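Local coordinates for class II aldolase/adducin N-terminal domain-containing protein (Thermoplasma acidophilum, PDB 3M4R) that is of unknown function but binds zinc in a class II aldolase-like domain, part of a longer protein that is probably a short-chain dehydrogenase/reductase type oxidoreductase, at residues A[133-138]-A[210-215]; A[139-144]-A[185-190]; A[157-162]-A[181-186]. All coordinates share one frame; numbering follows the deposited sequence.

Contact 1 of 3, residues A[133-138]-A[210-215]; sequences ADAILS and RAENFI
Ser138 meets Ile215 across the contact, and its backbone is fixed in helix 134-140 by the bond from Ser138 N to Asp134 O (2.9 Å). The contact itself is a helix-helix packing made of small and branched apolar groups. The short segments cross at 58°, with their axes 8.5 Å apart at closest approach. Alanines make this closeness possible. Ala135 CB lies 4.0 Å from Ala211 CB. Ala135 CB also comes 3.8 Å from Glu212 N, so it lies against the backbone of helix 197-215. Ile136 points its CB the other way, but its CG1 branch bends back, and CD1 comes 3.9 Å from Ala211 CB. At the far end Ile215 reaches across. Its CG1 stands between the backbone N and the carbonyl carbon (chi1 71°), and this carries CD1 over to Ala135 CB, 3.8 Å away, and to Ser138 CB at 3.5 Å. Ile215 sits at the exposed margin of the contact. Helix 146-153 packs against the same place through Leu153, which touches both Ile136 and Ala211. Further back along helix 197-215, Ile207 and Val208 also touch the Ile136 side chain.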
ATOM      1  N   ALA A 133       8.204   0.137  -7.612  1.00 25.38           N
ATOM      2  CA  ALA A 133       9.522  -0.503  -7.747  1.00 25.14           C
ATOM      3  C   ALA A 133       9.970  -0.502  -9.199  1.00 25.78           C
ATOM      4  O   ALA A 133       9.229  -0.956 -10.070  1.00 25.13           O
ATOM      5  CB  ALA A 133       9.459  -1.916  -7.226  1.00 24.38           C
ATOM      6  N   ASP A 134      11.165   0.031  -9.448  1.00 25.98           N
ATOM      7  CA  ASP A 134      11.734   0.082 -10.796  1.00 26.79           C
ATOM      8  C   ASP A 134      11.703  -1.259 -11.585  1.00 25.34           C
ATOM      9  O   ASP A 134      11.274  -1.285 -12.726  1.00 25.15           O
ATOM     10  CB  ASP A 134      13.168   0.617 -10.748  1.00 27.31           C
ATOM     11  CG  ASP A 134      13.725   0.864 -12.130  1.00 30.77           C
ATOM     12  OD1 ASP A 134      13.157   1.759 -12.805  1.00 34.72           O
ATOM     13  OD2 ASP A 134      14.693   0.152 -12.547  1.00 34.76           O
ATOM     14  N   ALA A 135      12.156  -2.347 -10.979  1.00 24.60           N
ATOM     15  CA  ALA A 135      12.135  -3.652 -11.632  1.00 24.67           C
ATOM     16  C   ALA A 135      10.706  -4.135 -11.954  1.00 24.44           C
ATOM     17  O   ALA A 135      10.498  -4.901 -12.894  1.00 24.38           O
ATOM     18  CB  ALA A 135      12.868  -4.696 -10.778  1.00 24.37           C
ATOM     19  N   ILE A 136       9.721  -3.694 -11.188  1.00 23.90           N
ATOM     20  CA  ILE A 136       8.328  -4.046 -11.497  1.00 23.96           C
ATOM     21  C   ILE A 136       7.841  -3.256 -12.712  1.00 24.03           C
ATOM     22  O   ILE A 136       7.112  -3.791 -13.565  1.00 25.12           O
ATOM     23  CB  ILE A 136       7.413  -3.835 -10.301  1.00 23.24           C
ATOM     24  CG1 ILE A 136       7.676  -4.918  -9.237  1.00 23.47           C
ATOM     25  CG2 ILE A 136       5.947  -3.826 -10.731  1.00 23.84           C
ATOM     26  CD1 ILE A 136       7.290  -6.376  -9.620  1.00 24.04           C
ATOM     27  N   LEU A 137       8.245  -1.994 -12.794  1.00 23.56           N
ATOM     28  CA  LEU A 137       7.906  -1.158 -13.926  1.00 24.07           C
ATOM     29  C   LEU A 137       8.530  -1.724 -15.197  1.00 24.48           C
ATOM     30  O   LEU A 137       7.858  -1.790 -16.214  1.00 25.22           O
ATOM     31  CB  LEU A 137       8.365   0.292 -13.702  1.00 23.94           C
ATOM     32  CG  LEU A 137       7.579   1.224 -12.747  1.00 23.83           C
ATOM     33  CD1 LEU A 137       8.242   2.631 -12.715  1.00 22.32           C
ATOM     34  CD2 LEU A 137       6.109   1.357 -13.157  1.00 22.45           C
ATOM     35  N   SER A 138       9.793  -2.164 -15.119  1.00 24.66           N
ATOM     36  CA  SER A 138      10.484  -2.758 -16.261  1.00 25.27           C
ATOM     37  C   SER A 138       9.823  -4.024 -16.769  1.00 24.93           C
ATOM     38  O   SER A 138       9.578  -4.148 -17.957  1.00 24.85           O
ATOM     39  CB  SER A 138      11.922  -3.142 -15.920  1.00 25.66           C
ATOM     40  OG  SER A 138      12.709  -2.009 -15.631  1.00 27.50           O
ATOM     41  N   ARG A 210      12.548 -11.191  -7.508  1.00 27.22           N
ATOM     42  CA  ARG A 210      12.253 -12.082  -8.626  1.00 27.72           C
ATOM     43  C   ARG A 210      12.128 -11.343  -9.962  1.00 27.83           C
ATOM     44  O   ARG A 210      12.627 -11.826 -10.999  1.00 27.56           O
ATOM     45  CB  ARG A 210      11.024 -12.959  -8.355  1.00 27.41           C
ATOM     46  CG  ARG A 210      11.249 -13.930  -7.200  1.00 29.79           C
ATOM     47  CD  ARG A 210       9.981 -14.643  -6.733  1.00 32.49           C
ATOM     48  NE  ARG A 210       9.692 -15.792  -7.586  1.00 35.17           N
ATOM     49  CZ  ARG A 210       8.852 -16.780  -7.280  1.00 37.32           C
ATOM     50  NH1 ARG A 210       8.656 -17.771  -8.137  1.00 35.28           N
ATOM     51  NH2 ARG A 210       8.186 -16.776  -6.126  1.00 40.36           N
ATOM     52  N   ALA A 211      11.506 -10.180  -9.939  1.00 27.85           N
ATOM     53  CA  ALA A 211      11.442  -9.310 -11.106  1.00 28.72           C
ATOM     54  C   ALA A 211      12.846  -8.893 -11.528  1.00 29.52           C
ATOM     55  O   ALA A 211      13.187  -8.955 -12.704  1.00 28.81           O
ATOM     56  CB  ALA A 211      10.605  -8.049 -10.801  1.00 28.10           C
ATOM     57  N   GLU A 212      13.628  -8.431 -10.560  1.00 30.74           N
ATOM     58  CA  GLU A 212      14.984  -7.959 -10.825  1.00 32.87           C
ATOM     59  C   GLU A 212      15.873  -9.097 -11.358  1.00 32.93           C
ATOM     60  O   GLU A 212      16.489  -8.953 -12.407  1.00 32.31           O
ATOM     61  CB  GLU A 212      15.598  -7.341  -9.566  1.00 33.90           C
ATOM     62  CG  GLU A 212      16.676  -6.302  -9.867  1.00 37.61           C
ATOM     63  CD  GLU A 212      17.454  -5.911  -8.625  1.00 42.19           C
ATOM     64  OE1 GLU A 212      18.689  -6.085  -8.645  1.00 46.96           O
ATOM     65  OE2 GLU A 212      16.832  -5.460  -7.634  1.00 46.83           O
ATOM     66  N   ASN A 213      15.892 -10.224 -10.644  1.00 33.68           N
ATOM     67  CA  ASN A 213      16.556 -11.462 -11.103  1.00 34.10           C
ATOM     68  C   ASN A 213      16.299 -11.734 -12.570  1.00 34.03           C
ATOM     69  O   ASN A 213      17.220 -12.068 -13.310  1.00 32.72           O
ATOM     70  CB  ASN A 213      16.023 -12.696 -10.356  1.00 34.83           C
ATOM     71  CG  ASN A 213      16.721 -12.956  -9.029  1.00 37.70           C
ATOM     72  OD1 ASN A 213      17.870 -12.561  -8.830  1.00 42.77           O
ATOM     73  ND2 ASN A 213      16.031 -13.663  -8.117  1.00 40.60           N
ATOM     74  N   PHE A 214      15.034 -11.620 -12.970  1.00 33.90           N
ATOM     75  CA  PHE A 214      14.606 -11.943 -14.329  1.00 34.50           C
ATOM     76  C   PHE A 214      15.079 -10.946 -15.386  1.00 35.09           C
ATOM     77  O   PHE A 214      15.465 -11.350 -16.485  1.00 35.31           O
ATOM     78  CB  PHE A 214      13.085 -12.096 -14.414  1.00 34.30           C
ATOM     79  CG  PHE A 214      12.584 -12.292 -15.820  1.00 33.77           C
ATOM     80  CD1 PHE A 214      12.548 -13.560 -16.385  1.00 34.85           C
ATOM     81  CD2 PHE A 214      12.192 -11.207 -16.590  1.00 33.19           C
ATOM     82  CE1 PHE A 214      12.115 -13.742 -17.709  1.00 34.65           C
ATOM     83  CE2 PHE A 214      11.753 -11.377 -17.895  1.00 33.38           C
ATOM     84  CZ  PHE A 214      11.713 -12.643 -18.456  1.00 33.88           C
ATOM     85  N   ILE A 215      15.043  -9.657 -15.087  1.00 35.53           N
ATOM     86  CA  ILE A 215      15.589  -8.670 -16.033  1.00 36.44           C
ATOM     87  C   ILE A 215      17.149  -8.451 -15.915  1.00 36.82           C
ATOM     88  O   ILE A 215      17.727  -7.728 -16.723  1.00 36.86           O
ATOM     89  CB  ILE A 215      14.806  -7.328 -15.951  1.00 36.54           C
ATOM     90  CG1 ILE A 215      15.106  -6.587 -14.647  1.00 37.16           C
ATOM     91  CG2 ILE A 215      13.273  -7.557 -16.087  1.00 35.67           C
ATOM     92  CD1 ILE A 215      14.105  -5.434 -14.336  1.00 37.62           C
TER

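Contact 2 of 3, residues A[139-144]-A[185-190]; sequences ITNTDL and LRKHGL. With ZN (zinc ion), chain B.
Arg186 holds the end of helix 134-140 with its guanidinium group, which grips two backbone carbonyls, Thr140 O and Leu144 O. It stands in the tight turn of the beta hairpin formed by strands 182-185 and 189-194, which has a classic beta bulge where His188 and Gly189 both face Leu185. The grip on Thr140 O is side-on. Arg186 NE approaches that oxygen on a lone pair (3.2 Å), while Arg186 NH1 binds it from above the carbonyl plane. Leu144 O is held end-on. Arg186 NH2 is 2.9 Å from it, with NH1 as the second donor. Both oxygens lie close to the guanidinium plane, so the four bonds fix the rotation of the group. Ser146 OG is a further partner of NH2. A positive charge at the C-terminal end of a helix would probably be favoured by the helix dipole. The chain leaves this helix through an ST turn, in which Thr142 OG1 accepts from Leu144 N (3.1 Å) and donates to Ile139 O. Thr140 ties helix to hairpin. Its OG1 lies between its own backbone N and carbonyl carbon (chi1 61°) and accepts from Lys187 N in a nearly straight bond (174°), while also bonding to Ile136 O. Thr140 CB packs 3.5 Å from Arg186 CA, and CG2 lies along Arg186 CG. At the rim Asn141 crosses Lys187 at about a right angle, with Asn141 OD1 3.3 Å from Lys187 CD; Asn141 ND2 turns to Leu137 O. His188, in the bulge, points away from 139-144, toward the metal site completed by Glu116, His130 and His132. There His188 NE2 binds the zinc ion at 2.0 Å, and water 1 is also a ligand.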
ATOM      1  N   ILE A 139       9.553  -4.970 -15.870  1.00 24.47           N
ATOM      2  CA  ILE A 139       8.981  -6.240 -16.291  1.00 23.69           C
ATOM      3  C   ILE A 139       7.582  -6.057 -16.847  1.00 23.53           C
ATOM      4  O   ILE A 139       7.206  -6.725 -17.805  1.00 24.37           O
ATOM      5  CB  ILE A 139       9.006  -7.340 -15.183  1.00 23.31           C
ATOM      6  CG1 ILE A 139       9.056  -8.720 -15.857  1.00 22.51           C
ATOM      7  CG2 ILE A 139       7.801  -7.226 -14.263  1.00 21.65           C
ATOM      8  CD1 ILE A 139       9.273  -9.879 -14.923  1.00 21.22           C
ATOM      9  N   THR A 140       6.820  -5.137 -16.275  1.00 23.89           N
ATOM     10  CA  THR A 140       5.453  -4.919 -16.723  1.00 22.92           C
ATOM     11  C   THR A 140       5.405  -4.050 -17.977  1.00 23.50           C
ATOM     12  O   THR A 140       4.383  -4.007 -18.645  1.00 23.71           O
ATOM     13  CB  THR A 140       4.573  -4.378 -15.612  1.00 22.98           C
ATOM     14  OG1 THR A 140       5.063  -3.112 -15.148  1.00 21.08           O
ATOM     15  CG2 THR A 140       4.530  -5.381 -14.451  1.00 21.13           C
ATOM     16  N   ASN A 141       6.510  -3.383 -18.301  1.00 23.34           N
ATOM     17  CA  ASN A 141       6.603  -2.588 -19.527  1.00 24.06           C
ATOM     18  C   ASN A 141       7.124  -3.375 -20.737  1.00 23.86           C
ATOM     19  O   ASN A 141       7.243  -2.804 -21.792  1.00 24.00           O
ATOM     20  CB  ASN A 141       7.467  -1.330 -19.320  1.00 23.98           C
ATOM     21  CG  ASN A 141       6.654  -0.153 -18.889  1.00 26.96           C
ATOM     22  OD1 ASN A 141       5.796   0.316 -19.631  1.00 30.27           O
ATOM     23  ND2 ASN A 141       6.883   0.318 -17.672  1.00 23.93           N
ATOM     24  N   THR A 142       7.434  -4.664 -20.564  1.00 24.13           N
ATOM     25  CA  THR A 142       7.755  -5.578 -21.664  1.00 23.84           C
ATOM     26  C   THR A 142       6.454  -6.103 -22.262  1.00 23.68           C
ATOM     27  O   THR A 142       5.382  -5.887 -21.712  1.00 22.78           O
ATOM     28  CB  THR A 142       8.545  -6.836 -21.199  1.00 24.49           C
ATOM     29  OG1 THR A 142       7.684  -7.698 -20.441  1.00 23.70           O
ATOM     30  CG2 THR A 142       9.787  -6.485 -20.374  1.00 24.83           C
ATOM     31  N   ASP A 143       6.553  -6.843 -23.364  1.00 23.48           N
ATOM     32  CA  ASP A 143       5.366  -7.413 -23.993  1.00 23.94           C
ATOM     33  C   ASP A 143       5.020  -8.778 -23.410  1.00 23.85           C
ATOM     34  O   ASP A 143       4.237  -9.521 -23.986  1.00 24.11           O
ATOM     35  CB  ASP A 143       5.572  -7.495 -25.513  1.00 24.84           C
ATOM     36  CG  ASP A 143       5.713  -6.122 -26.151  1.00 25.46           C
ATOM     37  OD1 ASP A 143       5.099  -5.171 -25.652  1.00 29.65           O
ATOM     38  OD2 ASP A 143       6.436  -5.989 -27.143  1.00 30.21           O
ATOM     39  N   LEU A 144       5.585  -9.117 -22.257  1.00 23.72           N
ATOM     40  CA  LEU A 144       5.303 -10.413 -21.667  1.00 22.87           C
ATOM     41  C   LEU A 144       3.830 -10.471 -21.312  1.00 22.25           C
ATOM     42  O   LEU A 144       3.310  -9.542 -20.724  1.00 21.91           O
ATOM     43  CB  LEU A 144       6.163 -10.668 -20.427  1.00 22.71           C
ATOM     44  CG  LEU A 144       7.605 -11.144 -20.651  1.00 23.46           C
ATOM     45  CD1 LEU A 144       8.265 -11.248 -19.277  1.00 25.95           C
ATOM     46  CD2 LEU A 144       7.692 -12.484 -21.432  1.00 20.88           C
ATOM     47  N   LEU A 185       0.696  -4.248 -10.539  1.00 21.86           N
ATOM     48  CA  LEU A 185      -0.057  -3.231 -11.296  1.00 21.21           C
ATOM     49  C   LEU A 185       0.832  -2.810 -12.454  1.00 21.64           C
ATOM     50  O   LEU A 185       1.815  -2.083 -12.260  1.00 21.30           O
ATOM     51  CB  LEU A 185      -0.412  -2.039 -10.382  1.00 21.53           C
ATOM     52  CG  LEU A 185      -1.120  -2.298  -9.031  1.00 20.91           C
ATOM     53  CD1 LEU A 185      -1.363  -0.963  -8.241  1.00 22.55           C
ATOM     54  CD2 LEU A 185      -2.406  -3.073  -9.210  1.00 19.36           C
ATOM     55  N   ARG A 186       0.537  -3.299 -13.661  1.00 21.86           N
ATOM     56  CA  ARG A 186       1.404  -3.023 -14.785  1.00 22.27           C
ATOM     57  C   ARG A 186       1.549  -1.532 -15.020  1.00 22.24           C
ATOM     58  O   ARG A 186       0.578  -0.797 -14.956  1.00 21.70           O
ATOM     59  CB  ARG A 186       0.938  -3.732 -16.061  1.00 22.61           C
ATOM     60  CG  ARG A 186       0.965  -5.246 -15.910  1.00 23.13           C
ATOM     61  CD  ARG A 186       0.696  -5.962 -17.237  1.00 22.31           C
ATOM     62  NE  ARG A 186       1.826  -5.849 -18.144  1.00 22.20           N
ATOM     63  CZ  ARG A 186       2.193  -6.780 -19.018  1.00 21.56           C
ATOM     64  NH1 ARG A 186       3.227  -6.550 -19.797  1.00 19.75           N
ATOM     65  NH2 ARG A 186       1.546  -7.940 -19.097  1.00 21.26           N
ATOM     66  N   LYS A 187       2.789  -1.124 -15.266  1.00 22.13           N
ATOM     67  CA  LYS A 187       3.170   0.271 -15.508  1.00 22.99           C
ATOM     68  C   LYS A 187       2.905   1.214 -14.348  1.00 23.53           C
ATOM     69  O   LYS A 187       2.750   2.426 -14.575  1.00 23.53           O
ATOM     70  CB  LYS A 187       2.509   0.816 -16.775  1.00 23.34           C
ATOM     71  CG  LYS A 187       2.667  -0.070 -17.974  1.00 25.55           C
ATOM     72  CD  LYS A 187       2.487   0.705 -19.318  1.00 27.11           C
ATOM     73  CE  LYS A 187       2.526  -0.253 -20.493  1.00 29.15           C
ATOM     74  NZ  LYS A 187       1.449   0.103 -21.455  1.00 31.13           N
ATOM     75  N   HIS A 188       2.816   0.649 -13.127  1.00 23.41           N
ATOM     76  CA  HIS A 188       2.540   1.397 -11.906  1.00 23.66           C
ATOM     77  C   HIS A 188       3.414   0.870 -10.774  1.00 22.79           C
ATOM     78  O   HIS A 188       4.259   1.585 -10.285  1.00 21.97           O
ATOM     79  CB  HIS A 188       1.054   1.275 -11.530  1.00 23.72           C
ATOM     80  CG  HIS A 188       0.637   2.094 -10.333  1.00 26.77           C
ATOM     81  ND1 HIS A 188      -0.681   2.181  -9.932  1.00 25.09           N
ATOM     82  CD2 HIS A 188       1.346   2.852  -9.451  1.00 28.85           C
ATOM     83  CE1 HIS A 188      -0.761   2.917  -8.834  1.00 31.05           C
ATOM     84  NE2 HIS A 188       0.450   3.361  -8.534  1.00 28.33           N
ATOM     85  N   GLY A 189       3.197  -0.365 -10.333  1.00 22.91           N
ATOM     86  CA  GLY A 189       3.996  -0.888  -9.238  1.00 23.21           C
ATOM     87  C   GLY A 189       3.422  -2.154  -8.658  1.00 23.40           C
ATOM     88  O   GLY A 189       2.873  -3.003  -9.379  1.00 22.58           O
ATOM     89  N   LEU A 190       3.541  -2.264  -7.337  1.00 23.47           N
ATOM     90  CA  LEU A 190       3.206  -3.478  -6.632  1.00 23.48           C
ATOM     91  C   LEU A 190       2.461  -3.179  -5.358  1.00 23.17           C
ATOM     92  O   LEU A 190       2.778  -2.216  -4.650  1.00 24.40           O
ATOM     93  CB  LEU A 190       4.484  -4.215  -6.284  1.00 22.26           C
ATOM     94  CG  LEU A 190       4.378  -5.520  -5.477  1.00 22.15           C
ATOM     95  CD1 LEU A 190       3.622  -6.649  -6.230  1.00 20.02           C
ATOM     96  CD2 LEU A 190       5.817  -5.990  -5.222  1.00 18.70           C
TER
HETATM   97 ZN    ZN B 220       0.946   4.251  -6.861  1.00 37.37          ZN
HETATM   98  O   HOH W   1       0.774   5.933  -7.971  1.00 21.59           O

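Contact 3 of 3, residues A[157-162]-A[181-186]; sequences VVLPYI and DGIVLR
Val157, Val158 and Leu159 run parallel to Ile183, Val184 and Leu185 as neighbouring strands, the short segments 22° from exact alignment. The backbone bonds alternate between the strands. Val157 N gives to Gly182 O, Val184 N to Val157 O (2.8 Å), Leu159 N to Val184 O, and Arg186 N to Leu159 O. Just past the strand ends water 2 bridges the chains, donating to Pro160 O and Arg186 O. Leu159 and Leu185 lie side by side on one face, their CD2 atoms 3.8 Å apart. On the other face Val158 CG2 rests 4.0 Å from Val184 CB. The aliphatic part of Arg186 extends this valine row, with CG 3.8 Å from Val158 CG1. Replacing Arg186 by alanine would probably leave Thr140 O and Leu144 O without their guanidinium donors and strip the aliphatic cover that its CG gives Val158 CG1. Tyr161 turns its ring edge to Arg186 O. The two strands and helix 166-175 form a beta-alpha-beta unit at the edge of the sheet, where 156-159 is the outermost strand. That helix covers the leucine face through Val172, while helix 146-153 covers the valine face through Ala150 and Leu153.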
ATOM      1  N   VAL A 157      -1.520 -11.776  -8.458  1.00 25.11           N
ATOM      2  CA  VAL A 157      -2.501 -11.461  -9.457  1.00 26.14           C
ATOM      3  C   VAL A 157      -1.906 -10.264 -10.144  1.00 26.59           C
ATOM      4  O   VAL A 157      -1.324  -9.386  -9.495  1.00 27.17           O
ATOM      5  CB  VAL A 157      -3.876 -11.135  -8.816  1.00 27.06           C
ATOM      6  CG1 VAL A 157      -4.794 -10.327  -9.778  1.00 27.86           C
ATOM      7  CG2 VAL A 157      -4.565 -12.445  -8.411  1.00 27.14           C
ATOM      8  N   VAL A 158      -2.038 -10.226 -11.459  1.00 26.80           N
ATOM      9  CA  VAL A 158      -1.492  -9.139 -12.267  1.00 26.62           C
ATOM     10  C   VAL A 158      -2.662  -8.364 -12.856  1.00 26.91           C
ATOM     11  O   VAL A 158      -3.626  -8.959 -13.307  1.00 28.05           O
ATOM     12  CB  VAL A 158      -0.583  -9.684 -13.377  1.00 26.67           C
ATOM     13  CG1 VAL A 158      -0.111  -8.546 -14.286  1.00 25.15           C
ATOM     14  CG2 VAL A 158       0.594 -10.415 -12.756  1.00 24.51           C
ATOM     15  N   LEU A 159      -2.611  -7.038 -12.767  1.00 26.58           N
ATOM     16  CA  LEU A 159      -3.628  -6.166 -13.352  1.00 25.53           C
ATOM     17  C   LEU A 159      -3.033  -5.360 -14.487  1.00 24.21           C
ATOM     18  O   LEU A 159      -1.877  -4.959 -14.409  1.00 23.09           O
ATOM     19  CB  LEU A 159      -4.179  -5.204 -12.296  1.00 26.38           C
ATOM     20  CG  LEU A 159      -5.471  -5.543 -11.558  1.00 27.61           C
ATOM     21  CD1 LEU A 159      -5.445  -6.969 -11.070  1.00 33.81           C
ATOM     22  CD2 LEU A 159      -5.683  -4.559 -10.396  1.00 30.66           C
ATOM     23  N   PRO A 160      -3.827  -5.081 -15.536  1.00 24.36           N
ATOM     24  CA  PRO A 160      -3.324  -4.269 -16.628  1.00 24.02           C
ATOM     25  C   PRO A 160      -3.145  -2.863 -16.162  1.00 22.79           C
ATOM     26  O   PRO A 160      -3.553  -2.556 -15.038  1.00 23.06           O
ATOM     27  CB  PRO A 160      -4.465  -4.331 -17.651  1.00 24.36           C
ATOM     28  CG  PRO A 160      -5.651  -4.344 -16.817  1.00 24.88           C
ATOM     29  CD  PRO A 160      -5.275  -5.318 -15.706  1.00 24.92           C
ATOM     30  N   TYR A 161      -2.564  -2.002 -16.997  1.00 22.19           N
ATOM     31  CA  TYR A 161      -2.442  -0.588 -16.655  1.00 21.43           C
ATOM     32  C   TYR A 161      -3.829  -0.009 -16.429  1.00 21.80           C
ATOM     33  O   TYR A 161      -4.712  -0.205 -17.239  1.00 21.05           O
ATOM     34  CB  TYR A 161      -1.702   0.261 -17.710  1.00 21.27           C
ATOM     35  CG  TYR A 161      -1.650   1.734 -17.325  1.00 21.17           C
ATOM     36  CD1 TYR A 161      -0.877   2.183 -16.243  1.00 24.97           C
ATOM     37  CD2 TYR A 161      -2.441   2.656 -17.961  1.00 20.20           C
ATOM     38  CE1 TYR A 161      -0.880   3.535 -15.843  1.00 23.13           C
ATOM     39  CE2 TYR A 161      -2.458   4.007 -17.564  1.00 19.47           C
ATOM     40  CZ  TYR A 161      -1.667   4.450 -16.551  1.00 21.42           C
ATOM     41  OH  TYR A 161      -1.731   5.786 -16.195  1.00 23.42           O
ATOM     42  N   ILE A 162      -3.987   0.690 -15.305  1.00 21.67           N
ATOM     43  CA  ILE A 162      -5.145   1.546 -15.025  1.00 22.28           C
ATOM     44  C   ILE A 162      -4.561   2.788 -14.360  1.00 22.36           C
ATOM     45  O   ILE A 162      -3.711   2.662 -13.452  1.00 21.59           O
ATOM     46  CB  ILE A 162      -6.142   0.897 -14.027  1.00 22.68           C
ATOM     47  CG1 ILE A 162      -6.732  -0.400 -14.568  1.00 24.34           C
ATOM     48  CG2 ILE A 162      -7.307   1.858 -13.672  1.00 23.43           C
ATOM     49  CD1 ILE A 162      -7.211  -1.322 -13.437  1.00 24.97           C
ATOM     50  N   ASP A 181       0.091 -13.497  -2.489  1.00 25.51           N
ATOM     51  CA  ASP A 181       1.159 -12.752  -1.825  1.00 25.21           C
ATOM     52  C   ASP A 181       1.256 -11.296  -2.333  1.00 25.84           C
ATOM     53  O   ASP A 181       1.906 -10.428  -1.715  1.00 25.96           O
ATOM     54  CB  ASP A 181       2.500 -13.431  -2.028  1.00 25.75           C
ATOM     55  CG  ASP A 181       2.583 -14.817  -1.348  1.00 25.93           C
ATOM     56  OD1 ASP A 181       2.081 -14.983  -0.220  1.00 26.34           O
ATOM     57  OD2 ASP A 181       3.139 -15.730  -1.951  1.00 27.08           O
ATOM     58  N   GLY A 182       0.610 -11.004  -3.445  1.00 25.28           N
ATOM     59  CA  GLY A 182       0.819  -9.680  -4.043  1.00 23.90           C
ATOM     60  C   GLY A 182      -0.106  -9.431  -5.205  1.00 23.46           C
ATOM     61  O   GLY A 182      -0.646 -10.371  -5.774  1.00 23.19           O
ATOM     62  N   ILE A 183      -0.313  -8.146  -5.515  1.00 23.22           N
ATOM     63  CA  ILE A 183      -1.024  -7.705  -6.700  1.00 23.02           C
ATOM     64  C   ILE A 183      -0.089  -6.780  -7.476  1.00 23.21           C
ATOM     65  O   ILE A 183       0.407  -5.794  -6.932  1.00 23.73           O
ATOM     66  CB  ILE A 183      -2.279  -6.925  -6.359  1.00 22.80           C
ATOM     67  CG1 ILE A 183      -3.284  -7.834  -5.628  1.00 23.10           C
ATOM     68  CG2 ILE A 183      -2.877  -6.335  -7.621  1.00 22.96           C
ATOM     69  CD1 ILE A 183      -4.596  -7.072  -5.142  1.00 22.78           C
ATOM     70  N   VAL A 184       0.169  -7.141  -8.730  1.00 23.44           N
ATOM     71  CA  VAL A 184       1.110  -6.443  -9.605  1.00 22.96           C
ATOM     72  C   VAL A 184       0.314  -5.516 -10.504  1.00 22.68           C
ATOM     73  O   VAL A 184      -0.638  -5.943 -11.129  1.00 23.29           O
ATOM     74  CB  VAL A 184       1.885  -7.418 -10.475  1.00 22.96           C
ATOM     75  CG1 VAL A 184       2.819  -6.652 -11.457  1.00 21.60           C
ATOM     76  CG2 VAL A 184       2.675  -8.362  -9.580  1.00 22.10           C
ATOM     77  N   LEU A 185       0.696  -4.248 -10.539  1.00 21.86           N
ATOM     78  CA  LEU A 185      -0.057  -3.231 -11.296  1.00 21.21           C
ATOM     79  C   LEU A 185       0.832  -2.810 -12.454  1.00 21.64           C
ATOM     80  O   LEU A 185       1.815  -2.083 -12.260  1.00 21.30           O
ATOM     81  CB  LEU A 185      -0.412  -2.039 -10.382  1.00 21.53           C
ATOM     82  CG  LEU A 185      -1.120  -2.298  -9.031  1.00 20.91           C
ATOM     83  CD1 LEU A 185      -1.363  -0.963  -8.241  1.00 22.55           C
ATOM     84  CD2 LEU A 185      -2.406  -3.073  -9.210  1.00 19.36           C
ATOM     85  N   ARG A 186       0.537  -3.299 -13.661  1.00 21.86           N
ATOM     86  CA  ARG A 186       1.404  -3.023 -14.785  1.00 22.27           C
ATOM     87  C   ARG A 186       1.549  -1.532 -15.020  1.00 22.24           C
ATOM     88  O   ARG A 186       0.578  -0.797 -14.956  1.00 21.70           O
ATOM     89  CB  ARG A 186       0.938  -3.732 -16.061  1.00 22.61           C
ATOM     90  CG  ARG A 186       0.965  -5.246 -15.910  1.00 23.13           C
ATOM     91  CD  ARG A 186       0.696  -5.962 -17.237  1.00 22.31           C
ATOM     92  NE  ARG A 186       1.826  -5.849 -18.144  1.00 22.20           N
ATOM     93  CZ  ARG A 186       2.193  -6.780 -19.018  1.00 21.56           C
ATOM     94  NH1 ARG A 186       3.227  -6.550 -19.797  1.00 19.75           N
ATOM     95  NH2 ARG A 186       1.546  -7.940 -19.097  1.00 21.26           N
TER
HETATM   96  O   HOH W   2      -1.852  -1.314 -13.391  1.00 24.02           O

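In the fold
All three contacts lie in the class II aldolase/adducin domain, on the same side of the chain's centre. Contacts 1 and 2 share helix 134-140, with about 9 Å between their centres. Contacts 2 and 3 share Leu185 and Arg186, with about 8 Å between centres; the centres of contacts 1 and 3 are about 13 Å apart. Along the chain, contacts 2 and 3 are nested inside the loop closed by contact 1. Strands 156-159, 182-185 and 189-194 are neighbours in the mixed sheet, and helix 197-215 follows the last. Contact 2 therefore links the helix pair of contact 1 to the sheet edge of contact 3, and its hairpin turn carries one zinc ligand.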